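Local coordinates for haloacid dehalogenase domain protein hydrolase (Planctomyces limnophilus, PDB 4OVY) that binds a calcium ion and is probably a phosphatase-like hydrolase of the haloacid dehalogenase superfamily, at residues Thr40-Gly45 with Ala214-Gly219; Trp48-Met53 with Val232-Gly237; Tyr54-Phe59 with Ile165-Pro170; Gly237-Leu242 with Asp278-Asp283. One frame throughout, in Å; residues are numbered along the deposited sequence. Where two conformers were deposited one is given.

Contact 1: residues Thr40-Gly45 with Ala214-Gly219; sequences TFDNDG and AGKPVG. With CA (calcium ion), chain J; EDO (1,2-ethanediol), chain H.
Lys-216 reaches out of helix 215-223 with its chain fully stretched beyond CG and brings NZ to the carboxylate of Asp-42, the two side chains crossing at about a right angle. The salt bridge runs from Lys-216 NZ to Asp-42 OD1 at 3.1 Å. The other oxygen, Asp-42 OD2, binds the calcium ion at 2.3 Å, which divides the carboxylate between a metal and an ammonium group. With CG anti to the backbone N (chi1 -163°), Asp-42 can also receive a weak hydrogen bond on OD1 from the backbone N of Asn-43. NZ is gripped from outside as well, by a salt bridge to Asp-238 and a hydrogen bond to Val-160 O, so the buried lysine probably offsets the gathered negative charge. Asp-44 gives the metal its backbone O, at 2.5 Å, while its carboxylate turns elsewhere: OD2 accepts a hydrogen bond from O1 of a bound ethanediol, and OD1 one from Trp-48. Asn-234 and two waters complete the observed calcium shell. Two aspartates just past the end of strand 38-41, the first of them met by a lysine from a later helix, are consistent with the DxD motif and motif lysine of a HAD active site.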
loop_
_atom_site.group_PDB
_atom_site.type_symbol
_atom_site.label_atom_id
_atom_site.label_comp_id
_atom_site.label_asym_id
_atom_site.label_seq_id
_atom_site.Cartn_x
_atom_site.Cartn_y
_atom_site.Cartn_z
ATOM N N THR A 40 8.773 -1.386 10.452
ATOM C CA THR A 40 8.387 -0.031 10.072
ATOM C C THR A 40 9.268 1.014 10.750
ATOM O O THR A 40 9.557 0.928 11.948
ATOM C CB THR A 40 6.907 0.259 10.396
ATOM O OG1 THR A 40 6.642 -0.017 11.778
ATOM C CG2 THR A 40 5.997 -0.562 9.521
ATOM N N PHE A 41 9.686 1.997 9.960
ATOM C CA PHE A 41 10.512 3.106 10.417
ATOM C C PHE A 41 9.811 4.425 10.131
ATOM O O PHE A 41 9.317 4.644 9.027
ATOM C CB PHE A 41 11.836 3.141 9.644
ATOM C CG PHE A 41 12.730 1.962 9.900
ATOM C CD1 PHE A 41 12.559 0.776 9.200
ATOM C CD2 PHE A 41 13.760 2.045 10.824
ATOM C CE1 PHE A 41 13.386 -0.311 9.437
ATOM C CE2 PHE A 41 14.589 0.958 11.065
ATOM C CZ PHE A 41 14.402 -0.216 10.366
ATOM N N ASP A 42 9.810 5.331 11.100
ATOM C CA ASP A 42 9.595 6.735 10.779
ATOM C C ASP A 42 10.794 7.216 9.947
ATOM O O ASP A 42 11.854 6.569 9.941
ATOM C CB ASP A 42 9.460 7.558 12.056
ATOM C CG ASP A 42 8.837 8.923 11.822
ATOM O OD1 ASP A 42 8.378 9.243 10.709
ATOM O OD2 ASP A 42 8.800 9.692 12.786
ATOM N N ASN A 43 10.628 8.335 9.247
ATOM C CA ASN A 43 11.718 8.928 8.470
ATOM C C ASN A 43 12.373 10.103 9.209
ATOM O O ASN A 43 13.481 9.976 9.729
ATOM C CB ASN A 43 11.216 9.365 7.084
ATOM C CG ASN A 43 12.344 9.839 6.173
ATOM O OD1 ASN A 43 13.467 9.328 6.229
ATOM N ND2 ASN A 43 12.048 10.817 5.329
ATOM N N ASP A 44 11.674 11.235 9.273
ATOM C CA ASP A 44 12.200 12.440 9.932
ATOM C C ASP A 44 12.630 12.119 11.365
ATOM O O ASP A 44 11.825 11.655 12.150
ATOM C CB ASP A 44 11.135 13.540 9.982
ATOM C CG ASP A 44 10.702 14.024 8.607
ATOM O OD1 ASP A 44 11.496 13.975 7.642
ATOM O OD2 ASP A 44 9.547 14.476 8.501
ATOM N N GLY A 45 13.897 12.351 11.692
ATOM C CA GLY A 45 14.401 12.163 13.049
ATOM C C GLY A 45 14.726 10.726 13.418
ATOM O O GLY A 45 15.242 10.469 14.505
ATOM N N ALA A 214 -2.142 8.451 15.895
ATOM C CA ALA A 214 -2.993 7.268 15.773
ATOM C C ALA A 214 -3.311 6.915 14.317
ATOM O O ALA A 214 -3.868 5.851 14.051
ATOM C CB ALA A 214 -4.279 7.436 16.582
ATOM N N GLY A 215 -2.967 7.804 13.385
ATOM C CA GLY A 215 -3.028 7.489 11.975
ATOM C C GLY A 215 -2.031 6.421 11.544
ATOM O O GLY A 215 -2.276 5.731 10.560
ATOM N N LYS A 216 -0.912 6.273 12.255
ATOM C CA LYS A 216 0.132 5.342 11.787
ATOM C C LYS A 216 -0.311 3.875 11.805
ATOM O O LYS A 216 -0.124 3.172 10.809
ATOM C CB LYS A 216 1.476 5.569 12.501
ATOM C CG LYS A 216 2.131 6.891 12.114
ATOM C CD LYS A 216 3.615 6.970 12.456
ATOM C CE LYS A 216 4.202 8.293 11.979
ATOM N NZ LYS A 216 5.686 8.297 12.004
ATOM N N PRO A 217 -0.930 3.407 12.904
ATOM C CA PRO A 217 -1.451 2.035 12.859
ATOM C C PRO A 217 -2.526 1.837 11.789
ATOM O O PRO A 217 -2.630 0.761 11.208
ATOM C CB PRO A 217 -2.006 1.816 14.267
ATOM C CG PRO A 217 -1.268 2.780 15.124
ATOM C CD PRO A 217 -0.989 3.979 14.260
ATOM N N VAL A 218 -3.307 2.876 11.515
ATOM C CA VAL A 218 -4.310 2.809 10.458
ATOM C C VAL A 218 -3.633 2.694 9.082
ATOM O O VAL A 218 -4.019 1.863 8.259
ATOM C CB VAL A 218 -5.253 4.028 10.497
ATOM C CG1 VAL A 218 -6.167 4.048 9.287
ATOM C CG2 VAL A 218 -6.081 4.015 11.777
ATOM N N GLY A 219 -2.627 3.523 8.832
ATOM C CA GLY A 219 -1.920 3.472 7.549
ATOM C C GLY A 219 -1.243 2.120 7.358
ATOM O O GLY A 219 -1.307 1.516 6.284
HETATM CA CA CA J . 9.844 11.581 13.610
HETATM C C1 EDO H . 6.705 15.178 9.493
HETATM O O1 EDO H . 7.506 14.105 10.011
HETATM C C2 EDO H . 5.593 15.527 10.475
HETATM O O2 EDO H . 5.022 14.330 11.017
HETATM O O HOH W 1 7.226 10.915 14.408
HETATM O O HOH W 2 9.512 13.627 13.861
#

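Contact 2: residues Trp48-Met53 with Val232-Gly237. With CA (calcium ion), chain J.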
loop_
_atom_site.group_PDB
_atom_site.type_symbol
_atom_site.label_atom_id
_atom_site.label_comp_id
_atom_site.label_asym_id
_atom_site.label_seq_id
_atom_site.Cartn_x
_atom_site.Cartn_y
_atom_site.Cartn_z
ATOM N N TRP A 48 16.859 10.147 9.143
ATOM C CA TRP A 48 17.621 11.323 8.746
ATOM C C TRP A 48 17.274 12.541 9.595
ATOM O O TRP A 48 16.344 12.509 10.396
ATOM C CB TRP A 48 17.438 11.607 7.249
ATOM C CG TRP A 48 16.130 12.217 6.829
ATOM C CD1 TRP A 48 14.956 12.246 7.531
ATOM C CD2 TRP A 48 15.857 12.856 5.574
ATOM N NE1 TRP A 48 13.984 12.877 6.798
ATOM C CE2 TRP A 48 14.508 13.255 5.592
ATOM C CE3 TRP A 48 16.623 13.123 4.435
ATOM C CZ2 TRP A 48 13.914 13.912 4.524
ATOM C CZ3 TRP A 48 16.026 13.781 3.373
ATOM C CH2 TRP A 48 14.690 14.171 3.427
ATOM N N CYS A 49 18.020 13.614 9.389
ATOM C CA CYS A 49 17.941 14.798 10.227
ATOM C C CYS A 49 16.656 15.610 10.003
ATOM O O CYS A 49 16.221 15.778 8.868
ATOM C CB CYS A 49 19.165 15.656 9.936
ATOM S SG CYS A 49 19.350 17.063 11.023
ATOM N N GLU A 50 16.077 16.126 11.091
ATOM C CA GLU A 50 14.838 16.930 11.046
ATOM C C GLU A 50 14.995 18.297 11.731
ATOM O O GLU A 50 14.003 18.943 12.067
ATOM C CB GLU A 50 13.676 16.167 11.694
ATOM C CG GLU A 50 13.884 15.910 13.175
ATOM C CD GLU A 50 12.785 15.104 13.825
ATOM O OE1 GLU A 50 11.703 14.934 13.221
ATOM O OE2 GLU A 50 13.021 14.639 14.959
ATOM N N GLN A 51 16.238 18.718 11.958
ATOM C CA GLN A 51 16.546 20.043 12.476
ATOM C C GLN A 51 17.334 20.789 11.401
ATOM O O GLN A 51 18.121 20.172 10.686
ATOM C CB GLN A 51 17.373 19.941 13.761
ATOM C CG GLN A 51 16.686 19.224 14.915
ATOM C CD GLN A 51 15.461 19.952 15.456
ATOM O OE1 GLN A 51 15.286 21.147 15.246
ATOM N NE2 GLN A 51 14.610 19.222 16.169
ATOM N N PRO A 52 17.128 22.116 11.273
ATOM C CA PRO A 52 16.277 23.001 12.081
ATOM C C PRO A 52 14.785 22.878 11.801
ATOM O O PRO A 52 13.983 23.509 12.499
ATOM C CB PRO A 52 16.770 24.402 11.695
ATOM C CG PRO A 52 17.258 24.242 10.298
ATOM C CD PRO A 52 17.831 22.857 10.211
HETATM N N MSE A 53 14.413 22.095 10.789
HETATM C CA MSE A 53 12.997 21.801 10.508
HETATM C C MSE A 53 12.870 20.552 9.679
HETATM O O MSE A 53 13.848 20.079 9.092
HETATM C CB MSE A 53 12.322 22.965 9.761
HETATM C CG MSE A 53 12.951 23.227 8.398
HETATM SE SE MSE A 53 12.161 24.812 7.543
HETATM C CE MSE A 53 13.332 26.110 8.446
ATOM N N VAL A 232 10.690 1.314 14.572
ATOM C CA VAL A 232 11.615 2.303 15.080
ATOM C C VAL A 232 11.073 3.703 14.800
ATOM O O VAL A 232 10.689 4.023 13.672
ATOM C CB VAL A 232 13.021 2.167 14.461
ATOM C CG1 VAL A 232 13.996 3.094 15.174
ATOM C CG2 VAL A 232 13.494 0.715 14.515
ATOM N N GLY A 233 11.044 4.523 15.843
ATOM C CA GLY A 233 10.600 5.906 15.740
ATOM C C GLY A 233 11.509 6.793 16.561
ATOM O O GLY A 233 12.570 6.345 17.018
ATOM N N ASN A 234 11.110 8.052 16.743
ATOM C CA ASN A 234 11.889 8.983 17.565
ATOM C C ASN A 234 11.065 10.030 18.317
ATOM O O ASN A 234 11.613 10.750 19.143
ATOM C CB ASN A 234 12.910 9.727 16.711
ATOM C CG ASN A 234 12.260 10.748 15.802
ATOM O OD1 ASN A 234 11.504 10.393 14.907
ATOM N ND2 ASN A 234 12.536 12.024 16.040
ATOM N N SER A 235 9.771 10.137 18.034
ATOM C CA SER A 235 8.980 11.218 18.614
ATOM C C SER A 235 7.652 10.711 19.151
ATOM O O SER A 235 7.273 9.555 18.948
ATOM C CB SER A 235 8.751 12.301 17.562
ATOM O OG SER A 235 7.732 11.909 16.650
ATOM N N ASP A 236 6.934 11.589 19.833
ATOM C CA ASP A 236 5.632 11.230 20.374
ATOM C C ASP A 236 4.607 10.897 19.289
ATOM O O ASP A 236 3.668 10.163 19.547
ATOM C CB ASP A 236 5.117 12.328 21.302
ATOM C CG ASP A 236 5.848 12.356 22.635
ATOM O OD1 ASP A 236 6.772 11.525 22.866
ATOM O OD2 ASP A 236 5.497 13.221 23.468
ATOM N N GLY A 237 4.801 11.425 18.080
ATOM C CA GLY A 237 4.001 11.026 16.924
ATOM C C GLY A 237 4.122 9.556 16.529
ATOM O O GLY A 237 3.294 9.056 15.773
HETATM CA CA CA J . 9.844 11.581 13.610
HETATM O O HOH W 2 9.512 13.627 13.861
HETATM O O HOH W 1 7.226 10.915 14.408
#
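The calcium site beyond the carboxyl ends of strands 38-41 and 230-233 is closed on one flank by Glu-50 meeting Asn-234. Both side chains are buried and approach from opposite directions. Asn-234 ND2 gives a weak hydrogen bond to Glu-50 OE2, 2.9 Å long but bent to 126° at the hydrogen, with the amide and carboxylate planes 54° apart. The other end of the same amide is a metal ligand: Asn-234 OD1 binds calcium at 2.4 Å and also accepts a hydrogen bond from Thr-46, which fixes which way round the amide sits. Asn-234 CG lies between its backbone N and carbonyl carbon (chi1 72°), a torsion that turns the amide toward both the ion and Glu-50. Glu-50 touches the metal here through water: water 2, a ligand at 2.1 Å from the ion, donates a hydrogen bond to Glu-50 OE1 at 2.6 Å. Its OE2 has a second partner in Tyr-268. Next to Asn-234, Ser-235 OG is hydrogen-bonded to water 1, also on the metal, at 2.5 Å. Without the carboxylate, as with an alanine here, water 2 is likely to lose its acceptor and the Asn-234 amide nitrogen this mate. Glu-50 is itself a known calcium-binding residue of this protein; in this chain it stands in the second shell, where it probably orients a metal-bound water and adds negative charge near the cation.

Contact 3: residues Tyr54-Phe59 with Ile165-Pro170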
loop_
_atom_site.group_PDB
_atom_site.type_symbol
_atom_site.label_atom_id
_atom_site.label_comp_id
_atom_site.label_asym_id
_atom_site.label_seq_id
_atom_site.Cartn_x
_atom_site.Cartn_y
_atom_site.Cartn_z
ATOM N N TYR A 54 11.657 20.013 9.601
ATOM C CA TYR A 54 11.389 18.877 8.722
ATOM C C TYR A 54 11.851 19.272 7.329
ATOM O O TYR A 54 11.612 20.407 6.891
ATOM C CB TYR A 54 9.895 18.514 8.714
ATOM C CG TYR A 54 9.304 18.213 10.085
ATOM C CD1 TYR A 54 9.938 17.335 10.963
ATOM C CD2 TYR A 54 8.100 18.792 10.496
ATOM C CE1 TYR A 54 9.403 17.052 12.207
ATOM C CE2 TYR A 54 7.556 18.506 11.741
ATOM C CZ TYR A 54 8.215 17.636 12.597
ATOM O OH TYR A 54 7.697 17.343 13.846
ATOM N N VAL A 55 12.526 18.359 6.632
ATOM C CA VAL A 55 13.072 18.688 5.320
ATOM C C VAL A 55 11.964 19.098 4.344
ATOM O O VAL A 55 12.161 19.999 3.532
ATOM C CB VAL A 55 13.906 17.530 4.727
ATOM C CG1 VAL A 55 14.350 17.857 3.306
ATOM C CG2 VAL A 55 15.127 17.260 5.603
ATOM N N GLN A 56 10.803 18.446 4.421
ATOM C CA GLN A 56 9.688 18.832 3.564
ATOM C C GLN A 56 9.197 20.251 3.863
ATOM O O GLN A 56 8.700 20.920 2.963
ATOM C CB GLN A 56 8.532 17.839 3.632
ATOM C CG GLN A 56 7.447 18.117 2.600
ATOM C CD GLN A 56 6.320 17.114 2.637
ATOM O OE1 GLN A 56 6.475 16.011 3.145
ATOM N NE2 GLN A 56 5.180 17.491 2.082
ATOM N N LEU A 57 9.332 20.709 5.104
ATOM C CA LEU A 57 8.982 22.100 5.426
ATOM C C LEU A 57 9.956 23.068 4.747
ATOM O O LEU A 57 9.531 24.100 4.204
ATOM C CB LEU A 57 8.902 22.323 6.941
ATOM C CG LEU A 57 8.383 23.693 7.399
ATOM C CD1 LEU A 57 7.037 24.030 6.768
ATOM C CD2 LEU A 57 8.298 23.736 8.918
ATOM N N ALA A 58 11.249 22.726 4.743
ATOM C CA ALA A 58 12.248 23.502 3.995
ATOM C C ALA A 58 11.868 23.585 2.508
ATOM O O ALA A 58 11.938 24.650 1.901
ATOM C CB ALA A 58 13.644 22.906 4.160
ATOM N N PHE A 59 11.473 22.451 1.934
ATOM C CA PHE A 59 11.004 22.388 0.543
ATOM C C PHE A 59 9.798 23.305 0.336
ATOM O O PHE A 59 9.789 24.129 -0.581
ATOM C CB PHE A 59 10.678 20.928 0.182
ATOM C CG PHE A 59 9.861 20.751 -1.067
ATOM C CD1 PHE A 59 10.460 20.792 -2.322
ATOM C CD2 PHE A 59 8.502 20.472 -0.989
ATOM C CE1 PHE A 59 9.717 20.593 -3.474
ATOM C CE2 PHE A 59 7.751 20.280 -2.137
ATOM C CZ PHE A 59 8.354 20.342 -3.383
ATOM N N ILE A 165 4.068 11.249 1.225
ATOM C CA ILE A 165 4.507 10.037 0.560
ATOM C C ILE A 165 5.271 10.372 -0.735
ATOM O O ILE A 165 6.318 9.786 -1.013
ATOM C CB ILE A 165 3.295 9.093 0.348
ATOM C CG1 ILE A 165 3.730 7.672 0.032
ATOM C CG2 ILE A 165 2.351 9.611 -0.726
ATOM C CD1 ILE A 165 2.556 6.724 -0.096
ATOM N N GLU A 166 4.785 11.365 -1.477
ATOM C CA GLU A 166 5.384 11.740 -2.755
ATOM C C GLU A 166 6.598 12.654 -2.628
ATOM O O GLU A 166 7.334 12.858 -3.600
ATOM C CB GLU A 166 4.324 12.358 -3.678
ATOM C CG GLU A 166 3.168 11.417 -4.024
ATOM C CD GLU A 166 3.606 10.030 -4.501
ATOM O OE1 GLU A 166 4.671 9.897 -5.152
ATOM O OE2 GLU A 166 2.874 9.052 -4.236
ATOM N N PHE A 167 6.819 13.202 -1.437
ATOM C CA PHE A 167 8.082 13.875 -1.146
ATOM C C PHE A 167 9.222 12.866 -0.964
ATOM O O PHE A 167 10.366 13.165 -1.297
ATOM C CB PHE A 167 7.974 14.749 0.101
ATOM C CG PHE A 167 9.215 15.524 0.385
ATOM C CD1 PHE A 167 9.557 16.615 -0.412
ATOM C CD2 PHE A 167 10.069 15.149 1.417
ATOM C CE1 PHE A 167 10.716 17.327 -0.170
ATOM C CE2 PHE A 167 11.232 15.858 1.660
ATOM C CZ PHE A 167 11.553 16.949 0.868
HETATM N N MSE A 168 8.913 11.691 -0.414
HETATM C CA MSE A 168 9.953 10.690 -0.089
HETATM C C MSE A 168 10.208 9.716 -1.212
HETATM O O MSE A 168 11.344 9.268 -1.416
HETATM C CB MSE A 168 9.529 9.909 1.156
HETATM C CG MSE A 168 9.466 10.820 2.381
HETATM SE SE MSE A 168 8.879 9.803 3.965
HETATM C CE MSE A 168 6.989 9.545 3.491
ATOM N N ARG A 169 9.163 9.374 -1.954
ATOM C CA ARG A 169 9.255 8.320 -2.976
ATOM C C ARG A 169 10.284 8.520 -4.089
ATOM O O ARG A 169 10.835 7.537 -4.575
ATOM C CB ARG A 169 7.887 8.033 -3.599
ATOM C CG ARG A 169 7.056 7.061 -2.782
ATOM C CD ARG A 169 5.649 6.926 -3.327
ATOM N NE ARG A 169 4.986 5.735 -2.802
ATOM C CZ ARG A 169 3.689 5.470 -2.920
ATOM N NH1 ARG A 169 2.861 6.320 -3.522
ATOM N NH2 ARG A 169 3.215 4.338 -2.442
ATOM N N PRO A 170 10.542 9.772 -4.506
ATOM C CA PRO A 170 11.506 9.956 -5.588
ATOM C C PRO A 170 12.940 9.487 -5.287
ATOM O O PRO A 170 13.664 9.144 -6.219
ATOM C CB PRO A 170 11.477 11.468 -5.836
ATOM C CG PRO A 170 10.139 11.908 -5.346
ATOM C CD PRO A 170 9.848 11.031 -4.170
#
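A probable junction between core and cap is made where the first turn of helix 55-67 receives one aromatic side chain, Phe-167, from the short helix 165-168. Phe-167 projects with CG anti to its backbone N (chi1 -176°), which carries the ring in among Val-55, Gln-56 and Phe-59. Gln-56 lies over one face: its CB sits 3.9 Å from the centroid of the Phe-167 ring, only 14° off the normal, a CH-pi contact. The extended glutamine chain then slides past the phenyl in the opposite direction, ending with Gln-56 OE1 3.6 Å from Phe-167 CB. That amide is tied down by the backbone N of Gly-164 at OE1 and by Thr-103 at NE2. Helix 165-168 follows strand 156-161 of the HAD-type Rossmannoid core, whereas helix 55-67 opens the run of helices inserted after strand 38-41, the position of a C1 cap in HAD enzymes. At the rim of the Phe-167 ring, in its plane, Val-55 CG1 meets CZ at 3.8 Å. Phe-59 comes in obliquely, with ring planes at 49° and its CB 3.6 Å from Phe-167 CE1. Exchanging Phe-167 for a serine is likely to open a gap between the two helices, stripping Gln-56 of its aromatic support and Phe-59 of a neighbour. Trp-122 meets Phe-59 edge-to-face, extending the aromatic cluster toward helix 112-125.

Contact 4: residues Gly237-Leu242 with Asp278-Asp283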
loop_
_atom_site.group_PDB
_atom_site.type_symbol
_atom_site.label_atom_id
_atom_site.label_comp_id
_atom_site.label_asym_id
_atom_site.label_seq_id
_atom_site.Cartn_x
_atom_site.Cartn_y
_atom_site.Cartn_z
ATOM N N GLY A 237 4.801 11.425 18.080
ATOM C CA GLY A 237 4.001 11.026 16.924
ATOM C C GLY A 237 4.122 9.556 16.529
ATOM O O GLY A 237 3.294 9.056 15.773
ATOM N N ASP A 238 5.144 8.869 17.049
ATOM C CA ASP A 238 5.357 7.437 16.823
ATOM C C ASP A 238 4.785 6.532 17.919
ATOM O O ASP A 238 4.899 5.304 17.825
ATOM C CB ASP A 238 6.864 7.163 16.699
ATOM C CG ASP A 238 7.471 7.827 15.489
ATOM O OD1 ASP A 238 6.915 7.637 14.389
ATOM O OD2 ASP A 238 8.494 8.527 15.634
ATOM N N TYR A 239 4.158 7.123 18.935
ATOM C CA TYR A 239 3.700 6.373 20.113
ATOM C C TYR A 239 2.761 5.231 19.735
ATOM O O TYR A 239 2.973 4.100 20.145
ATOM C CB TYR A 239 3.001 7.302 21.122
ATOM C CG TYR A 239 2.785 6.704 22.504
ATOM C CD1 TYR A 239 1.828 5.718 22.718
ATOM C CD2 TYR A 239 3.514 7.152 23.603
ATOM C CE1 TYR A 239 1.618 5.175 23.977
ATOM C CE2 TYR A 239 3.304 6.618 24.870
ATOM C CZ TYR A 239 2.357 5.625 25.046
ATOM O OH TYR A 239 2.131 5.076 26.290
ATOM N N GLU A 240 1.718 5.531 18.961
ATOM C CA GLU A 240 0.747 4.512 18.578
ATOM C C GLU A 240 1.349 3.425 17.681
ATOM O O GLU A 240 1.017 2.255 17.836
ATOM C CB GLU A 240 -0.491 5.137 17.929
ATOM C CG GLU A 240 -1.358 5.938 18.904
ATOM C CD GLU A 240 -1.033 7.423 18.956
ATOM O OE1 GLU A 240 0.087 7.838 18.553
ATOM O OE2 GLU A 240 -1.918 8.181 19.419
HETATM N N MSE A 241 2.243 3.799 16.767
HETATM C CA MSE A 241 2.924 2.799 15.936
HETATM C C MSE A 241 3.695 1.817 16.809
HETATM O O MSE A 241 3.580 0.608 16.633
HETATM C CB MSE A 241 3.840 3.450 14.899
HETATM C CG MSE A 241 4.658 2.385 14.167
HETATM SE SE MSE A 241 5.840 3.188 12.815
HETATM C CE MSE A 241 7.143 4.073 14.006
ATOM N N LEU A 242 4.490 2.319 17.748
ATOM C CA LEU A 242 5.283 1.447 18.627
ATOM C C LEU A 242 4.382 0.577 19.508
ATOM O O LEU A 242 4.614 -0.623 19.661
ATOM C CB LEU A 242 6.231 2.278 19.488
ATOM C CG LEU A 242 7.321 3.063 18.736
ATOM C CD1 LEU A 242 7.963 4.116 19.631
ATOM C CD2 LEU A 242 8.377 2.135 18.181
ATOM N N ASP A 278 8.667 13.076 24.379
ATOM C CA ASP A 278 8.324 13.368 25.764
ATOM C C ASP A 278 7.535 12.210 26.356
ATOM O O ASP A 278 8.066 11.447 27.159
ATOM C CB ASP A 278 7.548 14.683 25.831
ATOM C CG ASP A 278 7.107 15.056 27.239
ATOM O OD1 ASP A 278 7.659 14.550 28.240
ATOM O OD2 ASP A 278 6.198 15.892 27.334
ATOM N N ARG A 279 6.285 12.057 25.932
ATOM C CA ARG A 279 5.428 10.994 26.454
ATOM C C ARG A 279 5.991 9.600 26.151
ATOM O O ARG A 279 5.962 8.705 27.009
ATOM C CB ARG A 279 4.011 11.121 25.885
ATOM C CG ARG A 279 3.366 12.496 26.049
ATOM C CD ARG A 279 3.384 12.969 27.487
ATOM N NE ARG A 279 2.895 14.336 27.620
ATOM C CZ ARG A 279 2.852 15.003 28.768
ATOM N NH1 ARG A 279 3.257 14.427 29.895
ATOM N NH2 ARG A 279 2.399 16.252 28.791
ATOM N N ALA A 280 6.510 9.420 24.943
ATOM C CA ALA A 280 7.073 8.130 24.544
ATOM C C ALA A 280 8.336 7.794 25.334
ATOM O O ALA A 280 8.583 6.627 25.646
ATOM C CB ALA A 280 7.364 8.110 23.048
ATOM N N LEU A 281 9.134 8.815 25.640
ATOM C CA LEU A 281 10.369 8.637 26.411
ATOM C C LEU A 281 10.066 8.255 27.862
ATOM O O LEU A 281 10.647 7.318 28.412
ATOM C CB LEU A 281 11.205 9.919 26.345
ATOM C CG LEU A 281 12.604 9.921 26.959
ATOM C CD1 LEU A 281 13.447 8.787 26.399
ATOM C CD2 LEU A 281 13.268 11.267 26.709
ATOM N N THR A 282 9.130 8.972 28.470
ATOM C CA THR A 282 8.697 8.659 29.825
ATOM C C THR A 282 8.153 7.229 29.949
ATOM O O THR A 282 8.416 6.564 30.943
ATOM C CB THR A 282 7.657 9.688 30.290
ATOM O OG1 THR A 282 8.286 10.974 30.338
ATOM C CG2 THR A 282 7.085 9.347 31.672
ATOM N N ASP A 283 7.424 6.758 28.936
ATOM C CA ASP A 283 6.804 5.431 28.975
ATOM C C ASP A 283 7.695 4.302 28.449
ATOM O O ASP A 283 7.314 3.130 28.534
ATOM C CB ASP A 283 5.485 5.430 28.203
ATOM C CG ASP A 283 4.331 6.004 29.005
ATOM O OD1 ASP A 283 4.530 6.409 30.171
ATOM O OD2 ASP A 283 3.214 6.039 28.459
#
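Tyr-239 points its phenol across to helix 279-287, where its OH donates a hydrogen bond to Asp-283 OD2 at 2.6 Å. The carboxylate uses the anti lone pair of that oxygen, the one facing away from OD1. The two side chains cross at about a right angle, with the ring and carboxylate planes 64° apart, and OD2 lies at the edge of the ring, near its plane. Tyr-239 CG stands anti to the backbone N (chi1 -166°), sending the ring out from the start of helix 239-246 to lie against the first turn of its partner. There Arg-279 O also sits at the ring edge, 4.0 Å from Tyr-239 CE2. Ala-280 is approached obliquely, its CA 3.8 Å from Tyr-239 CD2. The methyl CB of Ala-280 adds an apolar touch to Tyr-239 CD2 at 4.0 Å. In the next shell, Trp-289 meets the Tyr-239 ring edge-to-face. Asp-236, just before this segment, takes hydrogen bonds from the backbone N atoms of Asp-278, Arg-279 and Ala-280, tying the start of helix 279-287 to the calcium loop. Asp-238, beside Tyr-239, has a salt bridge to Lys-216 and accepts from the backbone N of Asn-234. The arrangement is helix-to-helix packing at the margin of the HAD-type core, joining the helix that follows the metal-binding loop to a later one near the C-terminus.

Overall arrangement
Contacts 1 and 2 share the calcium ion and its two waters, their centres about 11 Å apart, and strands 38-41 and 230-233 are parallel neighbours in the central sheet. The centre of contact 4 lies about 11 Å from that of contact 1 and about 12 Å from that of contact 2, with which it shares Gly-237; it follows both along the chain. Contact 3, its centre about 23 Å from that of contact 4, has both segments within the span bridged by contacts 1 and 2, whose own segments alternate in sequence. Distant pieces of chain thus assemble one metal site; contact 3 probably joins cap to core, while contact 4 packs helices of the core.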